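Local structure of cysteine desulfurase (Stenotrophomonas maltophilia, 6WCI) at residues L188-V193 and R204-E209; H144-P149 and I216-G221; R99-R104 and Q223-R228. The protein is a pyridoxal-phosphate-dependent enzyme that probably takes sulfur from L-cysteine, leaving L-alanine, and passes it to a sulfur carrier. All coordinates share one frame; numbering follows the deposited sequence.

Contact 1: residues L188-V193 and R204-E209; sequences LAVTHV and REICRE
Ile-206 meets both Leu-188 and Val-190, each through a different branch. Its methyl CG2 sits 3.6 Å from CD2 of Leu-188, the closest approach of the pair, and the two side chains cross at about a right angle. The longer branch of Ile-206 runs on toward Val-190: CD1 stands 4.5 Å from CG2 of Val-190, a looser touch. This division of labour follows from the first torsion of Ile-206 (chi1 -72°), which sets CG2 anti to the backbone N and CG1 anti to the carbonyl carbon, so that the two branches spread over successive inward-facing residues of the strand. Leu-188 carries CG anti to its own backbone N (chi1 168°) and raises CD2 to the helix.

These pieces belong to the beta-alpha-beta unit made by strand 185-191, helix 203-212 and strand 216-220, with the helix laid on one face of the large mixed sheet. The backbones stay well apart, with 8.9 Å between CA of Val-190 and CA of Ile-206, and the apolar side chains span that gap.

Around this apolar patch, Leu-188 also leans on Leu-137, Val-190 touches Thr-139 and Val-219 in the two neighbouring strands, and Cys-207, next along the helix, packs on Thr-217 and Val-219 of the neighbouring strand 216-220. Farther out, the end of strand 185-191 is held by polar bonds: Thr-191 N donates to Glu-142 OE2, Asn-201 ND2 donates to Thr-191 O, and His-192 ND1 pairs with Tyr-240 OH.

Contact 2: residues H144-P149 and I216-G221; sequences HANIVP and ITVVDG
Asn-146 pushes the end of its amide between Val-218 and Asp-220, two residues that point to the same side of strand 216-220: Val-218 O lies near the amide plane, off ND2, and Asp-220 CB under one face. The ND2 of Asn-146 approaches the backbone O of Val-218 to 3.7 Å and the CB of Asp-220 to 3.9 Å, while OD1 stands 4.2 Å from CG1 of Val-218. With Asp-220 the side chain of Asn-146 slides past in the opposite direction, and the amide and carboxylate planes are turned 85° apart. The two flat groups therefore do not stack; the nearest carboxylate approach is OD2 of Asp-220 to CB of Asn-146, at 4.2 Å. Asp-220 carries its CG anti to the backbone N (chi1 -178°), which sends the carboxylate past the asparagine to the cofactor side.

Asp-220 OD1 is bonded to Ser-222 OG, and OD2 lies close to N1 of the pyridoxal-phosphate lysine at position 246; an aspartate beside the pyridine nitrogen is a hallmark of fold type I pyridoxal-phosphate enzymes. His-144, Ile-147, Val-148 and Pro-149 pack against the second subunit, so the turn and the start of helix 148-157 lie between the sheet and that subunit.

The polar ends of the amide are spoken for by neighbours: Asn-146 ND2 bonds to Glu-142 OE1, and OD1 accepts from Trp-150 NE1. These two bonds set the amide's rotation and which way round it lies, and the strand is met by van der Waals packing.

Contact 3: residues R99-R104 and Q223-R228; sequences RFLNVR and QAVPHR
Val-225 is where the loop after strand 216-220 meets Phe-100 and Leu-101 at the C-terminal end of helix 81-101, inside the large cofactor-binding domain of this fold type I enzyme. The segment starts at the cofactor: Gln-223 gives its NE2 to O3 of the pyridoxal-phosphate lysine at position 246. Ala-224 follows, and its carbonyl O accepts two backbone bonds, from His-227 N at 3.0 Å and from Arg-228 N at 3.1 Å, which wind the loop into a compact turn.

Val-225 then faces the helix end with its side chain. CG1, anti to the carbonyl carbon (chi1 -59°), comes within 3.9 Å of CD2 of Leu-101, and CB lies equally far from CE2 of Phe-100. Both neighbours cross the valine obliquely, and both begin by pointing past the loop before their outer atoms swing in to it. Ile-242 of strand 239-243 packs on both Leu-101 and Val-225, so the valine fits between sheet and helix end; separately, Ala-310 and Leu-313 of helix 300-316 cover Phe-100.

Pro-226 turns from the helix, though its CB lies over one face of the His-227 ring, toward its rim. Arg-228 closes the segment with a salt bridge from NH2 to Glu-350 OE2. On the other side of the contact, helix 81-101 itself ends in a Schellman motif, with Asn-102 at positive phi (58°) just beyond Leu-101. The ring of Phe-100 presents its edge rather than a face to the loop backbone, with CZ 3.4 Å from the carbonyl O of Val-225, near the ring plane.

In the fold
Contacts 1 and 2 share the large sheet, where strands 185-191 and 216-220 lie side by side; their centres are about 11 Å apart. Leu-188 N probably bonds to Ile-216 O (2.7 Å) and His-192 N to Asp-220 O (2.8 Å), and Asn-146 ND2 packs on Ala-189 CB at 3.4 Å. Contact 3, about 16 Å from contact 1 and 17 Å from contact 2 between centres, is reached through the loop: His-192 ND1 lies 3.3 Å from Ala-224 CB. Residues 216-221 and 223-228 nearly follow one another, bringing Asp-220 and Gln-223 to the same cofactor, while contact 1 packs helix 203-212 on the opposite face of the sheet from Asn-146.

Contact 1: residues L188-V193 and R204-E209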
ATOM      1  N   LEU B 188     -12.841  21.722   5.919  1.00 32.97           N
ATOM      2  CA  LEU B 188     -14.092  20.988   6.124  1.00 35.99           C
ATOM      3  C   LEU B 188     -13.918  19.564   5.628  1.00 35.21           C
ATOM      4  O   LEU B 188     -13.592  19.351   4.456  1.00 38.30           O
ATOM      5  CB  LEU B 188     -15.260  21.653   5.394  1.00 34.91           C
ATOM      6  CG  LEU B 188     -16.560  20.848   5.279  1.00 35.81           C
ATOM      7  CD1 LEU B 188     -17.196  20.614   6.640  1.00 36.74           C
ATOM      8  CD2 LEU B 188     -17.521  21.551   4.349  1.00 37.21           C
ATOM      9  N   ALA B 189     -14.121  18.594   6.522  1.00 38.24           N
ATOM     10  CA  ALA B 189     -14.068  17.174   6.181  1.00 37.93           C
ATOM     11  C   ALA B 189     -15.498  16.669   6.054  1.00 41.36           C
ATOM     12  O   ALA B 189     -16.203  16.519   7.057  1.00 41.89           O
ATOM     13  CB  ALA B 189     -13.288  16.372   7.226  1.00 32.96           C
ATOM     14  N   VAL B 190     -15.921  16.394   4.824  1.00 45.88           N
ATOM     15  CA  VAL B 190     -17.309  16.051   4.540  1.00 42.22           C
ATOM     16  C   VAL B 190     -17.342  14.835   3.624  1.00 38.27           C
ATOM     17  O   VAL B 190     -16.657  14.802   2.594  1.00 37.06           O
ATOM     18  CB  VAL B 190     -18.068  17.241   3.915  1.00 40.90           C
ATOM     19  CG1 VAL B 190     -17.289  17.826   2.726  1.00 35.35           C
ATOM     20  CG2 VAL B 190     -19.481  16.825   3.503  1.00 39.34           C
ATOM     21  N   THR B 191     -18.136  13.835   3.995  1.00 44.66           N
ATOM     22  CA  THR B 191     -18.245  12.645   3.169  1.00 39.32           C
ATOM     23  C   THR B 191     -19.207  12.873   2.007  1.00 37.54           C
ATOM     24  O   THR B 191     -20.164  13.649   2.097  1.00 46.96           O
ATOM     25  CB  THR B 191     -18.704  11.441   3.990  1.00 43.17           C
ATOM     26  OG1 THR B 191     -18.618  10.269   3.176  1.00 37.60           O
ATOM     27  CG2 THR B 191     -20.142  11.606   4.453  1.00 44.29           C
ATOM     28  N   HIS B 192     -18.916  12.209   0.889  1.00 37.27           N
ATOM     29  CA  HIS B 192     -19.831  12.262  -0.241  1.00 38.62           C
ATOM     30  C   HIS B 192     -21.001  11.328   0.004  1.00 47.43           C
ATOM     31  O   HIS B 192     -22.166  11.714  -0.165  1.00 41.49           O
ATOM     32  CB  HIS B 192     -19.102  11.905  -1.533  1.00 37.76           C
ATOM     33  CG  HIS B 192     -19.872  12.213  -2.775  1.00 39.38           C
ATOM     34  ND1 HIS B 192     -19.317  12.126  -4.033  1.00 38.50           N
ATOM     35  CD2 HIS B 192     -21.161  12.598  -2.956  1.00 41.57           C
ATOM     36  CE1 HIS B 192     -20.224  12.456  -4.934  1.00 44.02           C
ATOM     37  NE2 HIS B 192     -21.351  12.748  -4.307  1.00 41.03           N
ATOM     38  N   VAL B 193     -20.707  10.112   0.459  1.00 40.10           N
ATOM     39  CA  VAL B 193     -21.725   9.123   0.792  1.00 41.81           C
ATOM     40  C   VAL B 193     -21.348   8.454   2.107  1.00 50.99           C
ATOM     41  O   VAL B 193     -20.215   7.989   2.271  1.00 49.12           O
ATOM     42  CB  VAL B 193     -21.891   8.075  -0.321  1.00 45.99           C
ATOM     43  CG1 VAL B 193     -22.949   7.051   0.071  1.00 44.58           C
ATOM     44  CG2 VAL B 193     -22.273   8.754  -1.625  1.00 49.31           C
ATOM     45  N   ARG B 204     -21.469  19.367  -4.122  1.00 44.22           N
ATOM     46  CA  ARG B 204     -21.283  20.497  -5.029  1.00 46.22           C
ATOM     47  C   ARG B 204     -21.738  21.802  -4.384  1.00 48.26           C
ATOM     48  O   ARG B 204     -20.988  22.789  -4.355  1.00 43.46           O
ATOM     49  CB  ARG B 204     -22.031  20.239  -6.332  1.00 54.75           C
ATOM     50  CG  ARG B 204     -21.727  21.212  -7.453  1.00 59.58           C
ATOM     51  CD  ARG B 204     -22.774  21.058  -8.553  1.00 74.46           C
ATOM     52  NE  ARG B 204     -22.168  20.830  -9.861  1.00 85.47           N
ATOM     53  CZ  ARG B 204     -22.086  21.746 -10.819  1.00 94.47           C
ATOM     54  NH1 ARG B 204     -22.579  22.962 -10.625  1.00 97.75           N
ATOM     55  NH2 ARG B 204     -21.515  21.445 -11.977  1.00 98.09           N
ATOM     56  N   GLU B 205     -22.960  21.823  -3.842  1.00 43.61           N
ATOM     57  CA  GLU B 205     -23.429  22.998  -3.115  1.00 47.00           C
ATOM     58  C   GLU B 205     -22.497  23.341  -1.954  1.00 50.13           C
ATOM     59  O   GLU B 205     -22.069  24.490  -1.803  1.00 43.27           O
ATOM     60  CB  GLU B 205     -24.863  22.770  -2.618  1.00 52.92           C
ATOM     61  N   ILE B 206     -22.140  22.336  -1.151  1.00 51.92           N
ATOM     62  CA  ILE B 206     -21.308  22.554   0.032  1.00 41.20           C
ATOM     63  C   ILE B 206     -19.955  23.144  -0.353  1.00 42.57           C
ATOM     64  O   ILE B 206     -19.493  24.119   0.247  1.00 42.48           O
ATOM     65  CB  ILE B 206     -21.150  21.237   0.810  1.00 41.48           C
ATOM     66  CG1 ILE B 206     -22.465  20.885   1.507  1.00 45.19           C
ATOM     67  CG2 ILE B 206     -19.999  21.328   1.803  1.00 40.45           C
ATOM     68  CD1 ILE B 206     -22.659  19.397   1.715  1.00 43.32           C
ATOM     69  N   CYS B 207     -19.292  22.556  -1.351  1.00 43.65           N
ATOM     70  CA  CYS B 207     -17.967  23.030  -1.721  1.00 41.39           C
ATOM     71  C   CYS B 207     -18.003  24.424  -2.317  1.00 38.79           C
ATOM     72  O   CYS B 207     -17.059  25.195  -2.129  1.00 47.13           O
ATOM     73  CB  CYS B 207     -17.313  22.055  -2.692  1.00 44.26           C
ATOM     74  SG  CYS B 207     -16.890  20.517  -1.903  1.00 40.70           S
ATOM     75  N   ARG B 208     -19.066  24.764  -3.045  1.00 40.27           N
ATOM     76  CA  ARG B 208     -19.184  26.125  -3.551  1.00 41.39           C
ATOM     77  C   ARG B 208     -19.299  27.120  -2.404  1.00 46.08           C
ATOM     78  O   ARG B 208     -18.706  28.203  -2.450  1.00 44.20           O
ATOM     79  CB  ARG B 208     -20.391  26.248  -4.483  1.00 43.07           C
ATOM     80  CG  ARG B 208     -20.672  27.679  -4.919  1.00 46.78           C
ATOM     81  CD  ARG B 208     -22.060  27.839  -5.501  1.00 63.24           C
ATOM     82  NE  ARG B 208     -23.105  27.475  -4.545  1.00 75.48           N
ATOM     83  CZ  ARG B 208     -23.949  26.459  -4.712  1.00 83.59           C
ATOM     84  NH1 ARG B 208     -23.882  25.712  -5.808  1.00 82.99           N
ATOM     85  NH2 ARG B 208     -24.868  26.195  -3.792  1.00 86.31           N
ATOM     86  N   GLU B 209     -20.066  26.772  -1.369  1.00 46.24           N
ATOM     87  CA  GLU B 209     -20.222  27.675  -0.235  1.00 47.93           C
ATOM     88  C   GLU B 209     -18.958  27.698   0.613  1.00 48.15           C
ATOM     89  O   GLU B 209     -18.583  28.745   1.150  1.00 49.96           O
ATOM     90  CB  GLU B 209     -21.435  27.262   0.598  1.00 52.00           C
ATOM     91  CG  GLU B 209     -21.768  28.199   1.734  1.00 60.50           C
ATOM     92  CD  GLU B 209     -22.101  29.608   1.269  1.00 66.85           C
ATOM     93  OE1 GLU B 209     -22.808  29.753   0.247  1.00 65.73           O
ATOM     94  OE2 GLU B 209     -21.641  30.568   1.929  1.00 66.63           O
TER

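Contact 2: residues H144-P149 and I216-G221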
ATOM      1  N   HIS B 144     -14.089   7.209  10.395  1.00 41.47           N
ATOM      2  CA  HIS B 144     -12.840   7.457  11.110  1.00 40.73           C
ATOM      3  C   HIS B 144     -11.719   7.899  10.184  1.00 38.34           C
ATOM      4  O   HIS B 144     -10.855   8.682  10.590  1.00 34.97           O
ATOM      5  CB  HIS B 144     -12.416   6.211  11.874  1.00 38.87           C
ATOM      6  CG  HIS B 144     -13.322   5.885  13.014  1.00 34.79           C
ATOM      7  ND1 HIS B 144     -13.295   4.672  13.665  1.00 36.75           N
ATOM      8  CD2 HIS B 144     -14.268   6.628  13.634  1.00 35.07           C
ATOM      9  CE1 HIS B 144     -14.200   4.673  14.628  1.00 44.65           C
ATOM     10  NE2 HIS B 144     -14.807   5.847  14.629  1.00 40.79           N
ATOM     11  N   ALA B 145     -11.719   7.417   8.936  1.00 37.90           N
ATOM     12  CA  ALA B 145     -10.711   7.863   7.980  1.00 39.32           C
ATOM     13  C   ALA B 145     -10.728   9.377   7.808  1.00 36.61           C
ATOM     14  O   ALA B 145      -9.692   9.978   7.519  1.00 32.05           O
ATOM     15  CB  ALA B 145     -10.929   7.192   6.629  1.00 30.86           C
ATOM     16  N   ASN B 146     -11.891  10.012   7.966  1.00 36.82           N
ATOM     17  CA  ASN B 146     -11.987  11.457   7.810  1.00 36.73           C
ATOM     18  C   ASN B 146     -12.160  12.163   9.147  1.00 30.83           C
ATOM     19  O   ASN B 146     -12.685  13.280   9.193  1.00 39.07           O
ATOM     20  CB  ASN B 146     -13.122  11.815   6.854  1.00 39.72           C
ATOM     21  CG  ASN B 146     -12.806  13.030   6.004  1.00 37.94           C
ATOM     22  OD1 ASN B 146     -11.651  13.496   5.943  1.00 37.23           O
ATOM     23  ND2 ASN B 146     -13.824  13.559   5.342  1.00 35.44           N
ATOM     24  N   ILE B 147     -11.716  11.537  10.238  1.00 30.23           N
ATOM     25  CA  ILE B 147     -11.749  12.153  11.560  1.00 32.21           C
ATOM     26  C   ILE B 147     -10.360  12.096  12.178  1.00 39.64           C
ATOM     27  O   ILE B 147      -9.782  13.127  12.527  1.00 34.98           O
ATOM     28  CB  ILE B 147     -12.761  11.461  12.485  1.00 36.07           C
ATOM     29  CG1 ILE B 147     -14.184  11.610  11.938  1.00 33.81           C
ATOM     30  CG2 ILE B 147     -12.618  11.995  13.908  1.00 34.05           C
ATOM     31  CD1 ILE B 147     -15.240  10.786  12.685  1.00 34.81           C
ATOM     32  N   VAL B 148      -9.832  10.877  12.327  1.00 40.26           N
ATOM     33  CA  VAL B 148      -8.589  10.689  13.082  1.00 37.36           C
ATOM     34  C   VAL B 148      -7.418  11.477  12.511  1.00 42.75           C
ATOM     35  O   VAL B 148      -6.665  12.069  13.298  1.00 35.28           O
ATOM     36  CB  VAL B 148      -8.285   9.196  13.229  1.00 38.12           C
ATOM     37  CG1 VAL B 148      -7.082   8.978  14.112  1.00 32.03           C
ATOM     38  CG2 VAL B 148      -9.517   8.473  13.776  1.00 30.25           C
ATOM     39  N   PRO B 149      -7.182  11.527  11.190  1.00 34.00           N
ATOM     40  CA  PRO B 149      -6.093  12.392  10.708  1.00 34.45           C
ATOM     41  C   PRO B 149      -6.221  13.818  11.202  1.00 34.94           C
ATOM     42  O   PRO B 149      -5.212  14.430  11.573  1.00 30.43           O
ATOM     43  CB  PRO B 149      -6.215  12.297   9.182  1.00 39.13           C
ATOM     44  CG  PRO B 149      -6.843  10.954   8.956  1.00 41.21           C
ATOM     45  CD  PRO B 149      -7.849  10.840  10.070  1.00 36.67           C
ATOM     46  N   ILE B 216     -11.098  25.138   2.876  1.00 36.73           N
ATOM     47  CA  ILE B 216     -10.667  23.979   2.106  1.00 35.28           C
ATOM     48  C   ILE B 216     -11.604  22.805   2.366  1.00 34.48           C
ATOM     49  O   ILE B 216     -11.995  22.539   3.510  1.00 35.87           O
ATOM     50  CB  ILE B 216      -9.218  23.606   2.462  1.00 31.42           C
ATOM     51  CG1 ILE B 216      -8.248  24.725   2.048  1.00 39.73           C
ATOM     52  CG2 ILE B 216      -8.854  22.262   1.837  1.00 29.60           C
ATOM     53  CD1 ILE B 216      -8.310  25.093   0.570  1.00 45.65           C
ATOM     54  N   THR B 217     -11.957  22.082   1.309  1.00 31.73           N
ATOM     55  CA  THR B 217     -12.824  20.914   1.431  1.00 33.47           C
ATOM     56  C   THR B 217     -12.059  19.641   1.098  1.00 32.68           C
ATOM     57  O   THR B 217     -11.446  19.541   0.029  1.00 30.80           O
ATOM     58  CB  THR B 217     -14.052  21.026   0.531  1.00 36.74           C
ATOM     59  OG1 THR B 217     -13.660  21.377  -0.802  1.00 38.26           O
ATOM     60  CG2 THR B 217     -15.005  22.066   1.069  1.00 34.32           C
ATOM     61  N   VAL B 218     -12.115  18.673   2.014  1.00 33.40           N
ATOM     62  CA  VAL B 218     -11.627  17.316   1.797  1.00 31.42           C
ATOM     63  C   VAL B 218     -12.841  16.387   1.742  1.00 35.50           C
ATOM     64  O   VAL B 218     -13.521  16.167   2.755  1.00 36.65           O
ATOM     65  CB  VAL B 218     -10.643  16.888   2.895  1.00 33.11           C
ATOM     66  CG1 VAL B 218     -10.113  15.503   2.604  1.00 28.56           C
ATOM     67  CG2 VAL B 218      -9.491  17.903   3.006  1.00 34.41           C
ATOM     68  N   VAL B 219     -13.131  15.848   0.563  1.00 32.48           N
ATOM     69  CA  VAL B 219     -14.341  15.066   0.341  1.00 32.11           C
ATOM     70  C   VAL B 219     -13.968  13.590   0.297  1.00 37.74           C
ATOM     71  O   VAL B 219     -13.111  13.172  -0.497  1.00 32.21           O
ATOM     72  CB  VAL B 219     -15.066  15.498  -0.944  1.00 37.10           C
ATOM     73  CG1 VAL B 219     -16.253  14.610  -1.203  1.00 41.41           C
ATOM     74  CG2 VAL B 219     -15.504  16.950  -0.846  1.00 33.43           C
ATOM     75  N   ASP B 220     -14.609  12.805   1.160  1.00 36.18           N
ATOM     76  CA  ASP B 220     -14.406  11.363   1.237  1.00 40.26           C
ATOM     77  C   ASP B 220     -15.376  10.691   0.268  1.00 41.70           C
ATOM     78  O   ASP B 220     -16.582  10.621   0.529  1.00 41.29           O
ATOM     79  CB  ASP B 220     -14.618  10.890   2.673  1.00 40.43           C
ATOM     80  CG  ASP B 220     -14.375   9.411   2.851  1.00 41.04           C
ATOM     81  OD1 ASP B 220     -14.225   8.667   1.849  1.00 34.68           O
ATOM     82  OD2 ASP B 220     -14.326   8.992   4.025  1.00 46.63           O
ATOM     83  N   GLY B 221     -14.853  10.197  -0.848  1.00 38.68           N
ATOM     84  CA  GLY B 221     -15.721   9.607  -1.844  1.00 41.10           C
ATOM     85  C   GLY B 221     -15.760   8.092  -1.826  1.00 39.42           C
ATOM     86  O   GLY B 221     -16.163   7.480  -2.822  1.00 41.73           O
TER

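Contact 3: residues R99-R104 and Q223-R228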
ATOM      1  N   ARG B  99     -10.171   9.041 -16.115  1.00 38.81           N
ATOM      2  CA  ARG B  99     -11.371   9.196 -16.930  1.00 42.51           C
ATOM      3  C   ARG B  99     -12.613   8.807 -16.142  1.00 43.94           C
ATOM      4  O   ARG B  99     -13.667   9.434 -16.276  1.00 46.50           O
ATOM      5  CB  ARG B  99     -11.257   8.353 -18.200  1.00 40.39           C
ATOM      6  N   PHE B 100     -12.497   7.769 -15.314  1.00 41.26           N
ATOM      7  CA  PHE B 100     -13.577   7.359 -14.423  1.00 41.97           C
ATOM      8  C   PHE B 100     -14.066   8.516 -13.555  1.00 39.66           C
ATOM      9  O   PHE B 100     -15.273   8.690 -13.356  1.00 43.52           O
ATOM     10  CB  PHE B 100     -13.063   6.203 -13.566  1.00 42.35           C
ATOM     11  CG  PHE B 100     -14.078   5.609 -12.657  1.00 46.29           C
ATOM     12  CD1 PHE B 100     -15.145   4.891 -13.166  1.00 44.70           C
ATOM     13  CD2 PHE B 100     -13.936   5.716 -11.284  1.00 43.60           C
ATOM     14  CE1 PHE B 100     -16.065   4.319 -12.322  1.00 46.35           C
ATOM     15  CE2 PHE B 100     -14.867   5.144 -10.439  1.00 39.24           C
ATOM     16  CZ  PHE B 100     -15.915   4.444 -10.957  1.00 39.03           C
ATOM     17  N   LEU B 101     -13.145   9.319 -13.040  1.00 35.25           N
ATOM     18  CA  LEU B 101     -13.452  10.452 -12.175  1.00 40.07           C
ATOM     19  C   LEU B 101     -13.592  11.763 -12.932  1.00 39.25           C
ATOM     20  O   LEU B 101     -13.936  12.776 -12.319  1.00 44.04           O
ATOM     21  CB  LEU B 101     -12.362  10.598 -11.110  1.00 37.99           C
ATOM     22  CG  LEU B 101     -11.985   9.303 -10.398  1.00 34.85           C
ATOM     23  CD1 LEU B 101     -10.670   9.490  -9.663  1.00 33.05           C
ATOM     24  CD2 LEU B 101     -13.089   8.899  -9.446  1.00 37.92           C
ATOM     25  N   ASN B 102     -13.330  11.759 -14.242  1.00 38.20           N
ATOM     26  CA  ASN B 102     -13.333  12.958 -15.088  1.00 39.67           C
ATOM     27  C   ASN B 102     -12.335  14.005 -14.584  1.00 39.28           C
ATOM     28  O   ASN B 102     -12.649  15.191 -14.473  1.00 39.56           O
ATOM     29  CB  ASN B 102     -14.735  13.562 -15.214  1.00 43.60           C
ATOM     30  CG  ASN B 102     -14.847  14.520 -16.385  1.00 47.81           C
ATOM     31  OD1 ASN B 102     -14.279  14.280 -17.449  1.00 50.85           O
ATOM     32  ND2 ASN B 102     -15.565  15.617 -16.191  1.00 48.46           N
ATOM     33  N   VAL B 103     -11.114  13.553 -14.284  1.00 37.29           N
ATOM     34  CA  VAL B 103     -10.031  14.426 -13.846  1.00 38.03           C
ATOM     35  C   VAL B 103      -8.799  14.150 -14.698  1.00 43.26           C
ATOM     36  O   VAL B 103      -8.718  13.153 -15.413  1.00 39.26           O
ATOM     37  CB  VAL B 103      -9.682  14.247 -12.355  1.00 35.16           C
ATOM     38  CG1 VAL B 103     -10.911  14.438 -11.485  1.00 41.22           C
ATOM     39  CG2 VAL B 103      -9.028  12.886 -12.118  1.00 28.67           C
ATOM     40  N   ARG B 104      -7.826  15.045 -14.598  1.00 47.49           N
ATOM     41  CA  ARG B 104      -6.595  14.768 -15.325  1.00 43.80           C
ATOM     42  C   ARG B 104      -5.732  13.796 -14.528  1.00 43.39           C
ATOM     43  O   ARG B 104      -5.673  13.880 -13.296  1.00 41.09           O
ATOM     44  CB  ARG B 104      -5.822  16.056 -15.609  1.00 43.68           C
ATOM     45  CG  ARG B 104      -6.610  17.049 -16.449  1.00 50.33           C
ATOM     46  CD  ARG B 104      -5.760  18.218 -16.882  1.00 56.86           C
ATOM     47  NE  ARG B 104      -4.546  17.781 -17.566  1.00 63.02           N
ATOM     48  CZ  ARG B 104      -3.772  18.581 -18.297  1.00 64.83           C
ATOM     49  NH1 ARG B 104      -2.681  18.096 -18.886  1.00 62.53           N
ATOM     50  NH2 ARG B 104      -4.094  19.860 -18.450  1.00 60.98           N
ATOM     51  N   GLN B 223     -17.568   5.744  -0.552  1.00 40.38           N
ATOM     52  CA  GLN B 223     -18.841   5.100  -0.836  1.00 46.70           C
ATOM     53  C   GLN B 223     -19.594   5.760  -1.981  1.00 49.76           C
ATOM     54  O   GLN B 223     -20.716   5.342  -2.284  1.00 47.02           O
ATOM     55  CB  GLN B 223     -19.724   5.076   0.416  1.00 48.01           C
ATOM     56  CG  GLN B 223     -19.138   4.289   1.574  1.00 51.45           C
ATOM     57  CD  GLN B 223     -19.146   2.794   1.321  1.00 56.82           C
ATOM     58  OE1 GLN B 223     -19.867   2.307   0.449  1.00 61.36           O
ATOM     59  NE2 GLN B 223     -18.345   2.057   2.084  1.00 50.17           N
ATOM     60  N   ALA B 224     -19.005   6.765  -2.628  1.00 43.39           N
ATOM     61  CA  ALA B 224     -19.628   7.412  -3.780  1.00 45.18           C
ATOM     62  C   ALA B 224     -19.302   6.715  -5.104  1.00 44.26           C
ATOM     63  O   ALA B 224     -20.205   6.271  -5.821  1.00 46.00           O
ATOM     64  CB  ALA B 224     -19.202   8.878  -3.845  1.00 39.40           C
ATOM     65  N   VAL B 225     -18.021   6.621  -5.445  1.00 46.74           N
ATOM     66  CA  VAL B 225     -17.610   6.192  -6.783  1.00 42.37           C
ATOM     67  C   VAL B 225     -17.975   4.751  -7.131  1.00 43.46           C
ATOM     68  O   VAL B 225     -18.061   4.448  -8.329  1.00 51.64           O
ATOM     69  CB  VAL B 225     -16.106   6.423  -6.991  1.00 40.07           C
ATOM     70  CG1 VAL B 225     -15.802   7.894  -6.803  1.00 36.94           C
ATOM     71  CG2 VAL B 225     -15.302   5.575  -6.043  1.00 37.36           C
ATOM     72  N   PRO B 226     -18.212   3.825  -6.188  1.00 44.59           N
ATOM     73  CA  PRO B 226     -18.714   2.510  -6.618  1.00 47.24           C
ATOM     74  C   PRO B 226     -20.209   2.455  -6.875  1.00 54.72           C
ATOM     75  O   PRO B 226     -20.669   1.472  -7.470  1.00 55.08           O
ATOM     76  CB  PRO B 226     -18.328   1.580  -5.461  1.00 47.59           C
ATOM     77  CG  PRO B 226     -18.148   2.442  -4.292  1.00 45.71           C
ATOM     78  CD  PRO B 226     -17.857   3.818  -4.752  1.00 41.07           C
ATOM     79  N   HIS B 227     -20.974   3.475  -6.480  1.00 54.56           N
ATOM     80  CA  HIS B 227     -22.429   3.413  -6.516  1.00 59.05           C
ATOM     81  C   HIS B 227     -23.084   4.466  -7.400  1.00 60.91           C
ATOM     82  O   HIS B 227     -24.286   4.349  -7.678  1.00 64.67           O
ATOM     83  CB  HIS B 227     -22.999   3.532  -5.092  1.00 61.12           C
ATOM     84  CG  HIS B 227     -22.503   2.470  -4.161  1.00 66.22           C
ATOM     85  ND1 HIS B 227     -22.969   1.172  -4.198  1.00 68.96           N
ATOM     86  CD2 HIS B 227     -21.569   2.508  -3.183  1.00 64.62           C
ATOM     87  CE1 HIS B 227     -22.352   0.461  -3.272  1.00 70.08           C
ATOM     88  NE2 HIS B 227     -21.497   1.248  -2.641  1.00 66.45           N
ATOM     89  N   ARG B 228     -22.344   5.475  -7.854  1.00 55.45           N
ATOM     90  CA  ARG B 228     -22.910   6.511  -8.701  1.00 54.93           C
ATOM     91  C   ARG B 228     -21.812   7.108  -9.565  1.00 56.00           C
ATOM     92  O   ARG B 228     -20.620   6.969  -9.273  1.00 59.62           O
ATOM     93  CB  ARG B 228     -23.565   7.611  -7.870  1.00 50.74           C
ATOM     94  CG  ARG B 228     -22.549   8.392  -7.060  1.00 49.92           C
ATOM     95  CD  ARG B 228     -23.209   9.145  -5.924  1.00 52.61           C
ATOM     96  NE  ARG B 228     -24.025  10.251  -6.408  1.00 59.32           N
ATOM     97  CZ  ARG B 228     -25.350  10.246  -6.455  1.00 62.04           C
ATOM     98  NH1 ARG B 228     -26.034   9.183  -6.049  1.00 63.58           N
ATOM     99  NH2 ARG B 228     -25.991  11.311  -6.910  1.00 63.65           N
TER